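Local coordinates for protein ATP-dependent helicase FUN30 (PDB 5GN1) that hydrolyses ATP to remodel nucleosomes, promoting DNA-end resection at double-strand breaks and heterochromatin organization, the chain being the C-terminal part of its ATPase domain, at residues 158-161 / 162-165; 192-195 / 196-200; 219-222 / 223-227; 257-260 / 261-265; 345-348 / 349-353. One frame throughout, in Å; residues are numbered along the deposited sequence.

Interaction 1: residues 158-161 / 162-165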
loop_
_atom_site.group_PDB
_atom_site.type_symbol
_atom_site.label_atom_id
_atom_site.label_comp_id
_atom_site.label_asym_id
_atom_site.label_seq_id
_atom_site.Cartn_x
_atom_site.Cartn_y
_atom_site.Cartn_z
ATOM N N PHE A 158 5.113 5.694 -8.609
ATOM C CA PHE A 158 5.503 4.325 -8.931
ATOM C C PHE A 158 4.830 3.831 -10.202
ATOM O O PHE A 158 5.425 3.049 -10.951
ATOM C CB PHE A 158 5.214 3.364 -7.784
ATOM C CG PHE A 158 5.890 2.037 -7.968
ATOM C CD1 PHE A 158 7.233 1.888 -7.660
ATOM C CD2 PHE A 158 5.212 0.973 -8.534
ATOM C CE1 PHE A 158 7.874 0.677 -7.868
ATOM C CE2 PHE A 158 5.848 -0.247 -8.736
ATOM C CZ PHE A 158 7.178 -0.387 -8.409
ATOM N N GLU A 159 3.585 4.244 -10.459
ATOM C CA GLU A 159 2.963 3.871 -11.727
ATOM C C GLU A 159 3.712 4.506 -12.891
ATOM O O GLU A 159 3.880 3.886 -13.951
ATOM C CB GLU A 159 1.489 4.286 -11.749
ATOM C CG GLU A 159 0.620 3.484 -10.794
ATOM C CD GLU A 159 -0.697 4.165 -10.445
ATOM O OE1 GLU A 159 -0.904 5.359 -10.789
ATOM O OE2 GLU A 159 -1.539 3.471 -9.840
ATOM N N LEU A 160 4.174 5.741 -12.715
ATOM C CA LEU A 160 4.889 6.391 -13.808
ATOM C C LEU A 160 6.238 5.729 -14.031
ATOM O O LEU A 160 6.671 5.565 -15.176
ATOM C CB LEU A 160 5.031 7.889 -13.531
ATOM C CG LEU A 160 3.714 8.623 -13.745
ATOM C CD1 LEU A 160 3.648 9.927 -12.969
ATOM C CD2 LEU A 160 3.456 8.852 -15.236
ATOM N N HIS A 161 6.897 5.310 -12.945
ATOM C CA HIS A 161 8.089 4.485 -13.066
ATOM C C HIS A 161 7.814 3.221 -13.879
ATOM O O HIS A 161 8.588 2.868 -14.779
ATOM C CB HIS A 161 8.628 4.118 -11.688
ATOM C CG HIS A 161 9.710 3.088 -11.745
ATOM N ND1 HIS A 161 10.949 3.350 -12.293
ATOM C CD2 HIS A 161 9.724 1.783 -11.385
ATOM C CE1 HIS A 161 11.691 2.260 -12.233
ATOM N NE2 HIS A 161 10.970 1.292 -11.692
ATOM N N LYS A 162 6.719 2.515 -13.572
ATOM C CA LYS A 162 6.421 1.306 -14.339
ATOM C C LYS A 162 6.085 1.637 -15.791
ATOM O O LYS A 162 6.444 0.877 -16.692
ATOM C CB LYS A 162 5.290 0.512 -13.687
ATOM C CG LYS A 162 5.640 -0.059 -12.308
ATOM C CD LYS A 162 6.885 -0.958 -12.331
ATOM C CE LYS A 162 6.588 -2.326 -12.928
ATOM N NZ LYS A 162 7.762 -3.241 -12.869
ATOM N N LEU A 163 5.430 2.772 -16.047
ATOM C CA LEU A 163 5.205 3.185 -17.432
ATOM C C LEU A 163 6.524 3.376 -18.180
ATOM O O LEU A 163 6.632 3.040 -19.369
ATOM C CB LEU A 163 4.385 4.470 -17.475
ATOM C CG LEU A 163 4.006 5.004 -18.862
ATOM C CD1 LEU A 163 3.033 4.072 -19.560
ATOM C CD2 LEU A 163 3.447 6.413 -18.771
ATOM N N CYS A 164 7.538 3.926 -17.504
ATOM C CA CYS A 164 8.841 4.093 -18.137
ATOM C C CYS A 164 9.538 2.751 -18.318
ATOM O O CYS A 164 10.314 2.577 -19.264
ATOM C CB CYS A 164 9.720 5.050 -17.319
ATOM S SG CYS A 164 9.053 6.677 -17.031
ATOM N N CYS A 165 9.273 1.785 -17.440
ATOM C CA CYS A 165 9.871 0.465 -17.591
ATOM C C CYS A 165 9.175 -0.388 -18.642
ATOM O O CYS A 165 9.717 -1.436 -19.015
ATOM C CB CYS A 165 9.874 -0.287 -16.261
ATOM S SG CYS A 165 11.002 0.385 -15.010
#

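Interaction 2: residues 192-195 / 196-200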
loop_
_atom_site.group_PDB
_atom_site.type_symbol
_atom_site.label_atom_id
_atom_site.label_comp_id
_atom_site.label_asym_id
_atom_site.label_seq_id
_atom_site.Cartn_x
_atom_site.Cartn_y
_atom_site.Cartn_z
ATOM N N LYS A 192 14.343 -4.458 8.707
ATOM C CA LYS A 192 14.839 -4.966 9.984
ATOM C C LYS A 192 14.147 -6.274 10.359
ATOM O O LYS A 192 14.806 -7.271 10.687
ATOM C CB LYS A 192 14.634 -3.904 11.065
ATOM C CG LYS A 192 15.020 -4.351 12.457
ATOM C CD LYS A 192 14.920 -3.223 13.466
ATOM C CE LYS A 192 15.233 -3.725 14.875
ATOM N NZ LYS A 192 15.212 -2.611 15.861
ATOM N N LEU A 193 12.818 -6.306 10.265
ATOM C CA LEU A 193 12.086 -7.515 10.622
ATOM C C LEU A 193 12.415 -8.679 9.688
ATOM O O LEU A 193 12.564 -9.821 10.144
ATOM C CB LEU A 193 10.591 -7.229 10.622
ATOM C CG LEU A 193 9.729 -8.346 11.202
ATOM C CD1 LEU A 193 10.237 -8.768 12.586
ATOM C CD2 LEU A 193 8.276 -7.926 11.262
ATOM N N LEU A 194 12.538 -8.415 8.380
ATOM C CA LEU A 194 12.856 -9.485 7.436
ATOM C C LEU A 194 14.240 -10.079 7.704
ATOM O O LEU A 194 14.437 -11.294 7.574
ATOM C CB LEU A 194 12.762 -8.968 5.999
ATOM C CG LEU A 194 11.343 -8.656 5.492
ATOM C CD1 LEU A 194 11.402 -8.202 4.057
ATOM C CD2 LEU A 194 10.412 -9.852 5.649
ATOM N N LYS A 195 15.216 -9.239 8.066
ATOM C CA LYS A 195 16.541 -9.758 8.384
ATOM C C LYS A 195 16.494 -10.710 9.579
ATOM O O LYS A 195 17.116 -11.779 9.559
ATOM C CB LYS A 195 17.521 -8.612 8.642
ATOM C CG LYS A 195 18.962 -9.119 8.706
ATOM C CD LYS A 195 19.919 -8.172 9.395
ATOM C CE LYS A 195 21.158 -8.928 9.891
ATOM N NZ LYS A 195 20.840 -9.906 10.982
ATOM N N THR A 196 15.752 -10.348 10.623
ATOM C CA THR A 196 15.583 -11.252 11.754
ATOM C C THR A 196 14.970 -12.581 11.319
ATOM O O THR A 196 15.488 -13.650 11.652
ATOM C CB THR A 196 14.712 -10.594 12.822
ATOM O OG1 THR A 196 15.374 -9.423 13.318
ATOM C CG2 THR A 196 14.464 -11.563 13.958
ATOM N N ILE A 197 13.861 -12.531 10.573
ATOM C CA ILE A 197 13.125 -13.747 10.221
ATOM C C ILE A 197 13.950 -14.624 9.292
ATOM O O ILE A 197 14.046 -15.848 9.472
ATOM C CB ILE A 197 11.776 -13.380 9.564
ATOM C CG1 ILE A 197 10.830 -12.720 10.564
ATOM C CG2 ILE A 197 11.127 -14.606 8.897
ATOM C CD1 ILE A 197 9.612 -12.102 9.887
ATOM N N ILE A 198 14.537 -14.019 8.268
ATOM C CA ILE A 198 15.107 -14.780 7.162
ATOM C C ILE A 198 16.572 -15.119 7.410
ATOM O O ILE A 198 16.998 -16.253 7.187
ATOM C CB ILE A 198 14.913 -14.013 5.838
ATOM C CG1 ILE A 198 13.422 -13.831 5.549
ATOM C CG2 ILE A 198 15.562 -14.765 4.677
ATOM C CD1 ILE A 198 13.141 -12.865 4.413
ATOM N N VAL A 199 17.364 -14.162 7.889
ATOM C CA VAL A 199 18.783 -14.420 8.107
ATOM C C VAL A 199 19.016 -15.051 9.474
ATOM O O VAL A 199 19.677 -16.087 9.582
ATOM C CB VAL A 199 19.598 -13.125 7.932
ATOM C CG1 VAL A 199 21.095 -13.424 7.966
ATOM C CG2 VAL A 199 19.235 -12.447 6.624
ATOM N N ASP A 200 18.456 -14.462 10.535
ATOM C CA ASP A 200 18.743 -14.951 11.883
ATOM C C ASP A 200 17.910 -16.184 12.246
ATOM O O ASP A 200 18.437 -17.149 12.807
ATOM C CB ASP A 200 18.523 -13.833 12.900
ATOM C CG ASP A 200 19.423 -12.634 12.653
ATOM O OD1 ASP A 200 20.439 -12.783 11.940
ATOM O OD2 ASP A 200 19.121 -11.540 13.179
#

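Interaction 3: residues 219-222 / 223-227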
loop_
_atom_site.group_PDB
_atom_site.type_symbol
_atom_site.label_atom_id
_atom_site.label_comp_id
_atom_site.label_asym_id
_atom_site.label_seq_id
_atom_site.Cartn_x
_atom_site.Cartn_y
_atom_site.Cartn_z
ATOM N N GLU A 219 7.677 -5.504 -4.561
ATOM C CA GLU A 219 8.436 -6.366 -5.459
ATOM C C GLU A 219 9.820 -5.779 -5.736
ATOM O O GLU A 219 10.820 -6.503 -5.750
ATOM C CB GLU A 219 7.651 -6.598 -6.752
ATOM C CG GLU A 219 6.383 -7.443 -6.558
ATOM C CD GLU A 219 5.799 -7.901 -7.896
ATOM O OE1 GLU A 219 6.494 -7.751 -8.912
ATOM O OE2 GLU A 219 4.659 -8.403 -7.945
ATOM N N MET A 220 9.907 -4.453 -5.905
ATOM C CA MET A 220 11.215 -3.837 -6.117
ATOM C C MET A 220 12.033 -3.811 -4.835
ATOM O O MET A 220 13.251 -4.020 -4.875
ATOM C CB MET A 220 11.061 -2.425 -6.678
ATOM C CG MET A 220 10.414 -2.391 -8.043
ATOM S SD MET A 220 10.811 -0.838 -8.872
ATOM C CE MET A 220 12.565 -1.073 -9.169
ATOM N N VAL A 221 11.380 -3.555 -3.696
ATOM C CA VAL A 221 12.058 -3.602 -2.397
ATOM C C VAL A 221 12.708 -4.966 -2.180
ATOM O O VAL A 221 13.888 -5.065 -1.816
ATOM C CB VAL A 221 11.061 -3.269 -1.267
ATOM C CG1 VAL A 221 11.676 -3.526 0.122
ATOM C CG2 VAL A 221 10.562 -1.826 -1.368
ATOM N N LEU A 222 11.942 -6.044 -2.386
ATOM C CA LEU A 222 12.471 -7.371 -2.076
ATOM C C LEU A 222 13.614 -7.740 -3.015
ATOM O O LEU A 222 14.590 -8.370 -2.584
ATOM C CB LEU A 222 11.343 -8.416 -2.108
ATOM C CG LEU A 222 10.244 -8.174 -1.049
ATOM C CD1 LEU A 222 9.136 -9.234 -1.068
ATOM C CD2 LEU A 222 10.848 -8.061 0.355
ATOM N N SER A 223 13.535 -7.312 -4.283
ATOM C CA SER A 223 14.624 -7.537 -5.227
ATOM C C SER A 223 15.880 -6.789 -4.807
ATOM O O SER A 223 16.987 -7.341 -4.858
ATOM C CB SER A 223 14.191 -7.113 -6.633
ATOM O OG SER A 223 15.258 -7.243 -7.563
ATOM N N THR A 224 15.731 -5.526 -4.390
ATOM C CA THR A 224 16.872 -4.790 -3.862
ATOM C C THR A 224 17.484 -5.513 -2.670
ATOM O O THR A 224 18.707 -5.536 -2.516
ATOM C CB THR A 224 16.455 -3.368 -3.469
ATOM O OG1 THR A 224 16.215 -2.595 -4.649
ATOM C CG2 THR A 224 17.534 -2.672 -2.621
ATOM N N LEU A 225 16.650 -6.123 -1.820
ATOM C CA LEU A 225 17.136 -6.776 -0.608
ATOM C C LEU A 225 17.615 -8.199 -0.870
ATOM O O LEU A 225 18.043 -8.879 0.072
ATOM C CB LEU A 225 16.040 -6.786 0.472
ATOM C CG LEU A 225 15.628 -5.446 1.114
ATOM C CD1 LEU A 225 14.387 -5.614 1.997
ATOM C CD2 LEU A 225 16.780 -4.813 1.931
ATOM N N ASP A 226 17.521 -8.653 -2.120
ATOM C CA ASP A 226 18.003 -9.960 -2.554
ATOM C C ASP A 226 17.236 -11.108 -1.893
ATOM O O ASP A 226 17.794 -12.182 -1.655
ATOM C CB ASP A 226 19.512 -10.099 -2.303
ATOM C CG ASP A 226 20.146 -11.191 -3.147
ATOM O OD1 ASP A 226 19.644 -11.442 -4.268
ATOM O OD2 ASP A 226 21.138 -11.800 -2.682
ATOM N N TYR A 227 15.951 -10.904 -1.606
ATOM C CA TYR A 227 15.076 -11.966 -1.114
ATOM C C TYR A 227 14.170 -12.431 -2.246
ATOM O O TYR A 227 13.402 -11.630 -2.792
ATOM C CB TYR A 227 14.213 -11.484 0.052
ATOM C CG TYR A 227 14.934 -11.049 1.313
ATOM C CD1 TYR A 227 15.969 -11.792 1.858
ATOM C CD2 TYR A 227 14.540 -9.895 1.979
ATOM C CE1 TYR A 227 16.610 -11.378 3.037
ATOM C CE2 TYR A 227 15.156 -9.487 3.142
ATOM C CZ TYR A 227 16.194 -10.222 3.666
ATOM O OH TYR A 227 16.794 -9.765 4.828
HETATM O O HOH W 1 14.479 -3.574 -7.250
#

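Interaction 4: residues 257-260 / 261-265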
loop_
_atom_site.group_PDB
_atom_site.type_symbol
_atom_site.label_atom_id
_atom_site.label_comp_id
_atom_site.label_asym_id
_atom_site.label_seq_id
_atom_site.Cartn_x
_atom_site.Cartn_y
_atom_site.Cartn_z
ATOM N N PHE A 257 6.316 -14.844 0.722
ATOM C CA PHE A 257 5.094 -14.845 -0.077
ATOM C C PHE A 257 4.373 -13.534 0.215
ATOM O O PHE A 257 4.047 -13.257 1.374
ATOM C CB PHE A 257 4.204 -16.034 0.296
ATOM C CG PHE A 257 3.446 -16.630 -0.859
ATOM C CD1 PHE A 257 2.901 -15.830 -1.839
ATOM C CD2 PHE A 257 3.294 -18.007 -0.968
ATOM C CE1 PHE A 257 2.196 -16.400 -2.908
ATOM C CE2 PHE A 257 2.594 -18.569 -2.027
ATOM C CZ PHE A 257 2.051 -17.759 -2.996
ATOM N N ILE A 258 4.140 -12.713 -0.815
ATOM C CA ILE A 258 3.392 -11.473 -0.638
ATOM C C ILE A 258 1.989 -11.671 -1.202
ATOM O O ILE A 258 1.814 -12.264 -2.276
ATOM C CB ILE A 258 4.111 -10.259 -1.271
ATOM C CG1 ILE A 258 4.082 -10.306 -2.803
ATOM C CG2 ILE A 258 5.550 -10.127 -0.743
ATOM C CD1 ILE A 258 4.743 -9.078 -3.436
ATOM N N LEU A 259 0.980 -11.221 -0.447
ATOM C CA LEU A 259 -0.419 -11.501 -0.758
ATOM C C LEU A 259 -1.278 -10.291 -0.446
ATOM O O LEU A 259 -0.929 -9.465 0.405
ATOM C CB LEU A 259 -1.000 -12.677 0.057
ATOM C CG LEU A 259 -0.284 -14.027 0.049
ATOM C CD1 LEU A 259 0.517 -14.181 1.315
ATOM C CD2 LEU A 259 -1.317 -15.160 -0.074
ATOM N N SER A 260 -2.418 -10.198 -1.129
ATOM C CA SER A 260 -3.445 -9.264 -0.687
ATOM C C SER A 260 -4.132 -9.830 0.551
ATOM O O SER A 260 -4.289 -11.044 0.700
ATOM C CB SER A 260 -4.473 -8.996 -1.787
ATOM O OG SER A 260 -5.020 -10.200 -2.287
ATOM N N THR A 261 -4.522 -8.933 1.457
ATOM C CA THR A 261 -5.209 -9.356 2.672
ATOM C C THR A 261 -6.467 -10.154 2.348
ATOM O O THR A 261 -6.801 -11.099 3.069
ATOM C CB THR A 261 -5.512 -8.131 3.522
ATOM O OG1 THR A 261 -4.268 -7.511 3.857
ATOM C CG2 THR A 261 -6.239 -8.499 4.798
ATOM N N LYS A 262 -7.132 -9.832 1.235
ATOM C CA LYS A 262 -8.299 -10.591 0.792
ATOM C C LYS A 262 -7.954 -12.042 0.453
ATOM O O LYS A 262 -8.839 -12.903 0.503
ATOM C CB LYS A 262 -8.962 -9.887 -0.408
ATOM C CG LYS A 262 -8.073 -9.714 -1.657
ATOM C CD LYS A 262 -8.660 -8.720 -2.697
ATOM C CE LYS A 262 -7.898 -8.703 -4.060
ATOM N NZ LYS A 262 -6.586 -7.941 -4.216
ATOM N N ALA A 263 -6.685 -12.351 0.143
ATOM C CA ALA A 263 -6.325 -13.761 -0.010
ATOM C C ALA A 263 -6.516 -14.531 1.286
ATOM O O ALA A 263 -6.657 -15.759 1.250
ATOM C CB ALA A 263 -4.882 -13.921 -0.515
ATOM N N GLY A 264 -6.543 -13.838 2.430
ATOM C CA GLY A 264 -6.937 -14.484 3.665
ATOM C C GLY A 264 -8.253 -15.223 3.550
ATOM O O GLY A 264 -8.500 -16.179 4.291
ATOM N N GLY A 265 -9.107 -14.814 2.609
ATOM C CA GLY A 265 -10.384 -15.457 2.381
ATOM C C GLY A 265 -10.430 -16.548 1.333
ATOM O O GLY A 265 -11.507 -17.100 1.088
#

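Interaction 5: residues 345-348 / 349-353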
loop_
_atom_site.group_PDB
_atom_site.type_symbol
_atom_site.label_atom_id
_atom_site.label_comp_id
_atom_site.label_asym_id
_atom_site.label_seq_id
_atom_site.Cartn_x
_atom_site.Cartn_y
_atom_site.Cartn_z
ATOM N N SER A 345 -18.790 5.915 4.394
ATOM C CA SER A 345 -18.917 7.311 4.678
ATOM C C SER A 345 -18.988 7.711 6.136
ATOM O O SER A 345 -18.400 8.686 6.500
ATOM C CB SER A 345 -20.081 7.898 3.882
ATOM O OG SER A 345 -21.298 7.481 4.386
ATOM N N LYS A 346 -19.706 6.961 6.941
ATOM C CA LYS A 346 -19.785 7.267 8.327
ATOM C C LYS A 346 -18.440 7.106 9.018
ATOM O O LYS A 346 -18.062 7.929 9.799
ATOM C CB LYS A 346 -20.923 6.509 8.990
ATOM C CG LYS A 346 -22.247 7.229 8.770
ATOM C CD LYS A 346 -23.485 6.376 8.955
ATOM C CE LYS A 346 -24.635 6.860 8.053
ATOM N NZ LYS A 346 -24.599 6.348 6.648
ATOM N N VAL A 347 -17.728 6.047 8.696
ATOM C CA VAL A 347 -16.427 5.811 9.267
ATOM C C VAL A 347 -15.425 6.866 8.840
ATOM O O VAL A 347 -14.665 7.341 9.627
ATOM C CB VAL A 347 -15.906 4.412 8.916
ATOM C CG1 VAL A 347 -14.508 4.225 9.405
ATOM C CG2 VAL A 347 -16.787 3.359 9.512
ATOM N N SER A 348 -15.467 7.216 7.568
ATOM C CA SER A 348 -14.563 8.215 7.064
ATOM C C SER A 348 -14.852 9.556 7.752
ATOM O O SER A 348 -13.926 10.284 8.113
ATOM C CB SER A 348 -14.713 8.363 5.564
ATOM O OG SER A 348 -14.185 7.256 4.934
ATOM N N ASP A 349 -16.130 9.883 7.926
ATOM C CA ASP A 349 -16.509 11.113 8.620
ATOM C C ASP A 349 -15.969 11.114 10.048
ATOM O O ASP A 349 -15.409 12.112 10.509
ATOM C CB ASP A 349 -18.036 11.288 8.624
ATOM C CG ASP A 349 -18.608 11.730 7.257
ATOM O OD1 ASP A 349 -17.843 12.163 6.368
ATOM O OD2 ASP A 349 -19.847 11.676 7.091
ATOM N N MET A 350 -16.118 9.991 10.757
ATOM C CA MET A 350 -15.633 9.904 12.134
ATOM C C MET A 350 -14.110 10.037 12.215
ATOM O O MET A 350 -13.581 10.721 13.104
ATOM C CB MET A 350 -16.082 8.591 12.756
ATOM C CG MET A 350 -15.371 8.280 14.057
ATOM S SD MET A 350 -15.216 6.513 14.316
ATOM C CE MET A 350 -13.985 6.076 13.096
ATOM N N LEU A 351 -13.383 9.378 11.310
ATOM C CA LEU A 351 -11.929 9.505 11.316
ATOM C C LEU A 351 -11.498 10.929 11.003
ATOM O O LEU A 351 -10.566 11.454 11.627
ATOM C CB LEU A 351 -11.308 8.508 10.332
ATOM C CG LEU A 351 -11.259 7.091 10.910
ATOM C CD1 LEU A 351 -10.972 6.029 9.847
ATOM C CD2 LEU A 351 -10.204 7.036 12.028
ATOM N N GLU A 352 -12.172 11.582 10.048
ATOM C CA GLU A 352 -11.822 12.965 9.737
ATOM C C GLU A 352 -12.082 13.882 10.933
ATOM O O GLU A 352 -11.300 14.806 11.198
ATOM C CB GLU A 352 -12.589 13.451 8.504
ATOM C CG GLU A 352 -12.060 14.783 8.006
ATOM C CD GLU A 352 -12.923 15.428 6.943
ATOM O OE1 GLU A 352 -14.128 15.126 6.865
ATOM O OE2 GLU A 352 -12.374 16.247 6.190
ATOM N N ASP A 353 -13.149 13.641 11.645
ATOM C CA ASP A 353 -13.446 14.454 12.793
ATOM C C ASP A 353 -12.355 14.290 13.870
ATOM O O ASP A 353 -11.859 15.255 14.362
ATOM C CB ASP A 353 -14.790 14.105 13.394
ATOM C CG ASP A 353 -15.962 14.446 12.492
ATOM O OD1 ASP A 353 -15.790 15.146 11.527
ATOM O OD2 ASP A 353 -17.044 13.984 12.756
#

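Interaction 1: residues 158-161 / 162-165
Cys165, one turn after His161 on the alpha-helix 157-166, rests its sulfur on one face of the imidazole. SG lies 3.7 Å from the centroid of the His161 ring and 30° off its normal, a sulfur-aromatic contact shifted toward the CE1-NE2 side of the ring; Cys165 SG is 3.4 Å from His161 CE1. Two different first torsions bring the groups together: His161 carries CG opposite its backbone N (chi1 170°), whereas Cys165 keeps SG beside its own N. This is the tight side of the helix. His161 ND1 is hydrogen-bonded to the backbone N of Leu176, which holds the ring's rotation, and Tyr121 and Met220 also touch the histidine. With an alanine here, the Leu176 N-H would probably lose its acceptor and the Cys165 sulfur the ring it lies on.

The solvent side is the polar end of Lys162. Its aliphatic part first runs alongside the buried Phe158 ring, with Lys162 CG 3.6 Å from Phe158 CE2, and the chain then bends at chi2 and chi3. Elsewhere, Leu160 and Leu163 meet lightly through their CD2 atoms, 4.3 Å apart, covered by Met152 of helix 145-153. Glu159 OE1 reaches back to the backbone N of Thr156, as in one half of a capping box.

Through all of this runs the regular helical backbone, each N-H bonded to the carbonyl four residues earlier, and of these four bonds the shortest is Leu163 N to Glu159 O, 2.8 Å.

Interaction 2: residues 192-195 / 196-200
Lys195 and Asp200 pair at the C-terminal end of helix 185-200, five residues apart where the helix widens into a pi-type turn.

The backbone bonds record that widening. Up to Ile198 they follow the usual alpha pattern, as in Ile198 N to Leu194 O at 2.8 Å. The carbonyl of Lys195 then takes two donors: Val199 N at 2.9 Å from Lys195 O, bent at 140°, and Asp200 N at 3.2 Å from the same oxygen, straighter at 157°.

One charged contact lies on the exposed side. The Lys195 side chain leaves its CG opposite the backbone N, runs extended, and turns at its last torsion (chi4 -66°), which swings NZ onto the carboxylate. Lys195 NZ is 3.1 Å from Asp200 OD1, a salt bridge whose hydrogen bond is weak, and 3.2 Å from Asp200 OD2, so the ammonium faces both oxygens.

Apolar contacts make up the rest. The Lys195 and Val199 side chains cross near the surface, Lys195 CG 3.9 Å from Val199 CG2, while on the other side Leu193 CG meets Ile197 CD1 at 4.0 Å and Leu194 CB meets Ile198 CD1 at 4.2 Å. Those last four rest on strands 205-209, 256-260 and 275-278.

The chemistry is divided: the aliphatic side seats the helix on the parallel sheet of the RecA-like fold, and the surface ion pair probably adds only modestly to the closing turn.

Interaction 3: residues 219-222 / 223-227
Leu222 and Tyr227 close a Schellman motif that ends helix 212-224. Its two bonds are Tyr227 N to Leu222 O, 3.0 Å and nearly straight at 161°, and inside it Asp226 N to Ser223 O, 3.1 Å. Asp226 makes the reversal possible by taking a positive phi of 65°, the left-handed conformation usual at this position of the motif.

Leu225, just before the reversal, can be followed outward. Its CB lies against the backbone, 3.6 Å from Val221 O. CG comes nearer still, 3.4 Å from that same Val221 O, because chi1 of -69° keeps it beside the backbone N and folds it back over the preceding turn. At the tip, Leu225 CD1 meets Val221 CG1 at 3.9 Å, the two side chains lying side by side and pointing the same way. Beyond them Leu225 touches Met182, and Lys191 of helix 185-200.

On another side of the helix, a water donates to Met220 O at 2.7 Å and also joins Thr224 OG1, whose hydroxyl has Trp181 NE1 as a further partner. Glu219 OE2 forms a salt bridge with Arg231.

The turn also sets the carbonyl oxygen of Leu225 above one face of the Tyr227 ring, and Leu194 and Ile256 pack against the tyrosine side chain. The apolar pairing across the Schellman turn is completed at the ring edge, where Leu222 CD2 lies near the ring plane, 4.4 Å from Tyr227 CD2.

Interaction 4: residues 257-260 / 261-265
At Leu259 and Ser260 the strand ends and the chain passes into the 3-10 segment 261-265. The sequence Ser-Thr-Lys-Ala-Gly-Gly at this point matches the opening of helicase motif V, which is thought, in SF2 relatives, to help couple DNA and nucleotide binding.

Phe257 and Ile258 are still in the regular strand and turn their side chains to its two faces. Phe257 stacks edge-to-face with Phe248, and Ile258 packs against helix 212-224.

Leu259 is the first to meet the turn. Its CG stands beside the backbone N (chi1 -54°), and the CD2 branch reaches the methyl of Ala263, with Leu259 CD2 3.8 Å from Ala263 CB.

Ser260 gives the bond across the junction. Its carbonyl oxygen receives Ala263 N at 2.8 Å, bent at 141°; the donor stands 56° out of the carbonyl plane, as is common in a 3-10 turn. The same Ser260 O lies 3.2 Å from Ala263 CB. Ser260 is modelled in two conformers, so the nearness of its hydroxyl to the Lys262 chain is doubtful.

The spacing repeats in the turn itself: Gly264 N bonds Thr261 O at 2.8 Å, and Gly265 N bonds Lys262 O at 2.9 Å. Gly264 suits this coil, since a CB there would run into Thr261 O.

The strand lies between strands 205-209 and 229-232 of the parallel sheet, hydrogen-bonded to both. Leu259 packs on Leu206, Phe208, Ile268 and Leu270, while Lys262, beyond the strand end, touches Thr212 at the start of helix 212-224.

Interaction 5: residues 345-348 / 349-353
Ser345 and Asp349 are joined by the first backbone bond of this helical turn, Asp349 N to Ser345 O at 2.9 Å. Three more follow in alpha-helical order, ending with Glu352 N to Ser348 O, also 2.9 Å. Leu351 N to Val347 O is the straightest of the four at 166°.

The acidic side chains find their partners on other helices. Asp349 has CG beside its own N (chi1 -75°), which folds the carboxylate back over the first turn, while OD1 bonds the hydroxyl of Ser100. Glu352 extends beyond CG and sends OE2 to His76 ND1, and Asp353 forms a salt bridge with Lys77.

Packing gathers round Val347. One methyl, CG1, serves two neighbours: Leu351 CD1 at 4.0 Å from Val347 CG1, and Met350 CE, which the bend at chi3 brings to 4.2 Å from that methyl. Val347 runs side by side with each of them. The turn is amphipathic, apolar at Val347, Met350 and Leu351, acidic at Asp349, Glu352 and Asp353.

Helix 345-359 is held between several parts of the fold: Met350 and Leu351 lie on helix 315-322, Val347 on Phe283, Ser348 on helix 100-110, and the acidic side reaches helix 60-82 through His76 and Lys77.

All five contacts are local and in series along the chain. Interactions 2, 3 and 4 belong to one parallel sheet and the helices on it, while interaction 1 meets it through helix 212-224. Interaction 3 is the hub. Its Met220 sulfur meets Phe158 and His161 of interaction 1, tying helix 157-166 to the RecA-like core; its Leu222 and Tyr227 pack against Leu194 of interaction 2; and Leu222 touches Ile258 of interaction 4. Interactions 2 and 3, centres about 14 Å apart, share packing on strand 256-260, which interaction 4 ends. Interaction 5 has its centre about 36 Å from that of interaction 3, across the chain's centre; the C-terminal helix packs elsewhere, on helices 60-82, 100-110 and 315-322.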